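Local atomic coordinates of proteolytically activated form of PPO4 Tyrosinase (Agaricus bisporus var. bisporus H97, PDB entry 4OUA), a protein that catalyses the o-hydroxylation of monophenols and the oxidation of the resulting o-diphenols to o-quinones, the initial step of melanin synthesis, using two copper ions. Residues A[113-116]-A[117-121]. Residues are numbered along the deposited sequence; the frame is centred on the assembly and turned at random.
With TEW (6-tungstotellurate(VI)), chain G.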
ATOM      1  N   THR A 113     -17.874  22.632 -10.335  1.00 49.59           N
ATOM      2  CA  THR A 113     -19.010  23.404 -10.824  1.00 54.79           C
ATOM      3  C   THR A 113     -19.462  22.917 -12.195  1.00 61.04           C
ATOM      4  O   THR A 113     -20.608  23.123 -12.596  1.00 73.81           O
ATOM      5  CB  THR A 113     -18.674  24.902 -10.908  1.00 51.95           C
ATOM      6  OG1 THR A 113     -18.123  25.340  -9.660  1.00 44.58           O
ATOM      7  CG2 THR A 113     -19.922  25.712 -11.224  1.00 66.65           C
ATOM      8  N   VAL A 114     -18.553  22.265 -12.911  1.00 59.00           N
ATOM      9  CA  VAL A 114     -18.852  21.752 -14.240  1.00 57.63           C
ATOM     10  C   VAL A 114     -18.488  20.276 -14.352  1.00 54.79           C
ATOM     11  O   VAL A 114     -17.563  19.803 -13.690  1.00 52.71           O
ATOM     12  CB  VAL A 114     -18.103  22.544 -15.325  1.00 57.55           C
ATOM     13  CG1 VAL A 114     -18.670  23.951 -15.439  1.00 57.20           C
ATOM     14  CG2 VAL A 114     -16.615  22.586 -15.016  1.00 59.30           C
ATOM     15  N   HIS A 115     -19.224  19.554 -15.192  1.00 56.13           N
ATOM     16  CA  HIS A 115     -18.979  18.133 -15.409  1.00 54.45           C
ATOM     17  C   HIS A 115     -19.151  17.352 -14.113  1.00 50.87           C
ATOM     18  O   HIS A 115     -18.400  16.419 -13.832  1.00 46.16           O
ATOM     19  CB  HIS A 115     -17.581  17.915 -15.987  1.00 53.63           C
ATOM     20  CG  HIS A 115     -17.164  18.970 -16.963  1.00 55.72           C
ATOM     21  ND1 HIS A 115     -17.770  19.128 -18.193  1.00 52.73           N
ATOM     22  CD2 HIS A 115     -16.207  19.925 -16.890  1.00 59.81           C
ATOM     23  CE1 HIS A 115     -17.200  20.133 -18.833  1.00 57.47           C
ATOM     24  NE2 HIS A 115     -16.250  20.633 -18.065  1.00 59.39           N
ATOM     25  N   LYS A 116     -20.154  17.741 -13.333  1.00 52.00           N
ATOM     26  CA  LYS A 116     -20.385  17.167 -12.013  1.00 52.24           C
ATOM     27  C   LYS A 116     -20.580  15.655 -12.059  1.00 48.39           C
ATOM     28  O   LYS A 116     -20.160  14.944 -11.146  1.00 53.57           O
ATOM     29  CB  LYS A 116     -21.597  17.829 -11.356  1.00 54.31           C
ATOM     30  CG  LYS A 116     -21.446  19.331 -11.170  1.00 54.56           C
ATOM     31  CD  LYS A 116     -22.676  19.933 -10.512  1.00 60.43           C
ATOM     32  CE  LYS A 116     -22.872  19.386  -9.108  1.00 59.33           C
ATOM     33  NZ  LYS A 116     -21.728  19.727  -8.217  1.00 50.94           N
ATOM     34  N   LYS A 117     -21.214  15.168 -13.121  1.00 47.57           N
ATOM     35  CA  LYS A 117     -21.409  13.731 -13.293  1.00 55.84           C
ATOM     36  C   LYS A 117     -20.090  13.014 -13.567  1.00 49.84           C
ATOM     37  O   LYS A 117     -19.773  12.018 -12.918  1.00 47.44           O
ATOM     38  CB  LYS A 117     -22.397  13.447 -14.428  1.00 55.08           C
ATOM     39  CG  LYS A 117     -23.860  13.522 -14.021  1.00 62.24           C
ATOM     40  CD  LYS A 117     -24.768  13.451 -15.239  1.00 73.39           C
ATOM     41  CE  LYS A 117     -24.423  12.261 -16.121  1.00 76.91           C
ATOM     42  NZ  LYS A 117     -25.202  12.264 -17.390  1.00 80.83           N
ATOM     43  N   GLU A 118     -19.327  13.524 -14.529  1.00 45.45           N
ATOM     44  CA  GLU A 118     -18.064  12.899 -14.907  1.00 53.19           C
ATOM     45  C   GLU A 118     -17.064  12.902 -13.755  1.00 47.82           C
ATOM     46  O   GLU A 118     -16.259  11.982 -13.625  1.00 56.76           O
ATOM     47  CB  GLU A 118     -17.461  13.592 -16.131  1.00 62.37           C
ATOM     48  CG  GLU A 118     -18.061  13.133 -17.455  1.00 65.85           C
ATOM     49  CD  GLU A 118     -17.318  13.686 -18.656  1.00 75.19           C
ATOM     50  OE1 GLU A 118     -16.584  14.685 -18.500  1.00 71.08           O
ATOM     51  OE2 GLU A 118     -17.464  13.114 -19.758  1.00 73.40           O
ATOM     52  N   TRP A 119     -17.117  13.933 -12.919  1.00 42.61           N
ATOM     53  CA  TRP A 119     -16.286  13.968 -11.724  1.00 40.17           C
ATOM     54  C   TRP A 119     -16.837  12.997 -10.687  1.00 42.61           C
ATOM     55  O   TRP A 119     -16.086  12.404  -9.913  1.00 42.41           O
ATOM     56  CB  TRP A 119     -16.203  15.385 -11.149  1.00 38.78           C
ATOM     57  CG  TRP A 119     -15.333  16.293 -11.958  1.00 39.53           C
ATOM     58  CD1 TRP A 119     -15.740  17.276 -12.811  1.00 38.12           C
ATOM     59  CD2 TRP A 119     -13.903  16.288 -12.007  1.00 41.54           C
ATOM     60  NE1 TRP A 119     -14.653  17.888 -13.383  1.00 39.39           N
ATOM     61  CE2 TRP A 119     -13.511  17.299 -12.906  1.00 43.00           C
ATOM     62  CE3 TRP A 119     -12.913  15.529 -11.374  1.00 39.48           C
ATOM     63  CZ2 TRP A 119     -12.174  17.573 -13.188  1.00 41.52           C
ATOM     64  CZ3 TRP A 119     -11.586  15.801 -11.656  1.00 43.80           C
ATOM     65  CH2 TRP A 119     -11.229  16.814 -12.553  1.00 41.08           C
ATOM     66  N   ALA A 120     -18.155  12.834 -10.682  1.00 39.77           N
ATOM     67  CA  ALA A 120     -18.799  11.891  -9.779  1.00 40.07           C
ATOM     68  C   ALA A 120     -18.489  10.458 -10.198  1.00 40.68           C
ATOM     69  O   ALA A 120     -18.285   9.586  -9.354  1.00 43.09           O
ATOM     70  CB  ALA A 120     -20.297  12.125  -9.746  1.00 35.81           C
ATOM     71  N   GLN A 121     -18.451  10.222 -11.505  1.00 40.38           N
ATOM     72  CA  GLN A 121     -18.155   8.898 -12.039  1.00 42.98           C
ATOM     73  C   GLN A 121     -16.681   8.552 -11.862  1.00 44.32           C
ATOM     74  O   GLN A 121     -16.333   7.404 -11.586  1.00 45.00           O
ATOM     75  CB  GLN A 121     -18.538   8.814 -13.517  1.00 40.98           C
ATOM     76  CG  GLN A 121     -18.294   7.451 -14.141  1.00 41.62           C
ATOM     77  CD  GLN A 121     -19.138   6.364 -13.505  1.00 42.42           C
ATOM     78  OE1 GLN A 121     -20.348   6.298 -13.717  1.00 41.94           O
ATOM     79  NE2 GLN A 121     -18.501   5.506 -12.716  1.00 43.43           N
TER
HETATM   80  O1  TEW G 405     -20.035  18.971 -19.158  0.50 64.35           O
HETATM   81  O2  TEW G 405     -22.274  20.166 -19.651  0.50 59.07           O
HETATM   82  O3  TEW G 405     -20.801  18.539 -21.565  0.50 59.20           O
HETATM   83  O4  TEW G 405     -20.261  21.678 -19.543  0.50 67.11           O
HETATM   84  O5  TEW G 405     -21.237  21.161 -22.174  0.50 51.10           O
HETATM   85  O6  TEW G 405     -18.738  20.378 -21.358  0.50 68.90           O
HETATM   86  O7  TEW G 405     -21.999  17.310 -19.449  0.50 59.32           O
HETATM   87  O8  TEW G 405     -18.340  17.386 -20.869  0.50 56.91           O
HETATM   88  O9  TEW G 405     -20.518  15.800 -21.478  0.50 67.38           O
HETATM   89  O10 TEW G 405     -19.771  16.200 -18.824  0.50 56.70           O
HETATM   90  O11 TEW G 405     -23.508  18.857 -17.546  0.50 59.70           O
HETATM   91  O12 TEW G 405     -21.338  17.608 -16.933  0.50 59.79           O
HETATM   92  O13 TEW G 405     -21.388  20.351 -17.169  0.50 56.15           O
HETATM   93  O14 TEW G 405     -23.480  21.674 -17.586  0.50 70.27           O
HETATM   94  O15 TEW G 405     -22.628  23.086 -19.774  0.50 70.11           O
HETATM   95  O16 TEW G 405     -21.128  23.226 -17.476  0.50 66.25           O
HETATM   96  O17 TEW G 405     -23.216  15.961 -17.351  0.50 59.33           O
HETATM   97  O18 TEW G 405     -20.749  14.780 -16.641  0.50 58.19           O
HETATM   98  O19 TEW G 405     -21.900  14.409 -19.111  0.50 67.97           O
HETATM   99  O20 TEW G 405     -22.850  18.938 -15.079  0.50 55.30           O
HETATM  100  O21 TEW G 405     -22.743  16.357 -14.649  0.50 61.44           O
HETATM  101  O22 TEW G 405     -25.082  17.273 -15.747  0.50 58.08           O
HETATM  102  O23 TEW G 405     -25.005  20.523 -15.673  0.50 71.59           O
HETATM  103  O31 TEW G 405     -22.627  21.693 -14.910  0.50 66.68           O
HETATM  104 TE1  TEW G 405     -21.761  18.864 -18.329  0.50 69.06          TE
HETATM  105  W1  TEW G 405     -20.396  20.321 -20.917  0.50 64.44           W
HETATM  106  W2  TEW G 405     -20.022  17.126 -20.496  0.50 59.05           W
HETATM  107  W3  TEW G 405     -21.895  22.113 -18.559  0.50 67.37           W
HETATM  108  W4  TEW G 405     -21.392  15.629 -17.991  0.50 54.97           W
HETATM  109  W5  TEW G 405     -23.379  17.291 -15.958  0.50 45.21           W
HETATM  110  W6  TEW G 405     -23.298  20.561 -16.022  0.50 65.27           W
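His115 and Trp119 close the first turn of helix 116-125, Trp119 N reaching His115 O over 2.9 Å with a nearly straight N-H (160°), and Ala120 N follows onto Lys116 O. His115 is the N-cap, in a left-handed backbone conformation, and the start of the helix works as an anion nest for the tungstotellurate at the protein surface, far from the coppers. His115 N donates to the cluster's O13 at 3.0 Å. Glu118 N donates to O18 at 2.8 Å; the positive end of the helix dipole probably adds to the pull. Lys117 N is modelled too close to O21 for that distance to be trusted. The imidazole turns its ND1-CE1 edge to the cluster, while Val114 CB sits off-centre over one face. Lys117 runs its methylenes along the cluster, while Lys116 bends back to give NZ to Phe112 O. Glu118 lays CG and CD alongside the cluster, CD 3.5 Å from O10; OE1 also has a long, weak ion pair with Lys26. Cutting Glu118 back to an alanine is likely to uncover that side of the cluster and leave Lys26 without this distant carboxylate. Phe112 stacks on Trp119, and Lys26 makes a cation-pi contact with it. With CG anti to its carbonyl carbon (chi1 -74°), the indole turns back under the cap: CD1 meets His115 CB at 3.7 Å and, edge-on, Val114 O at 3.2 Å.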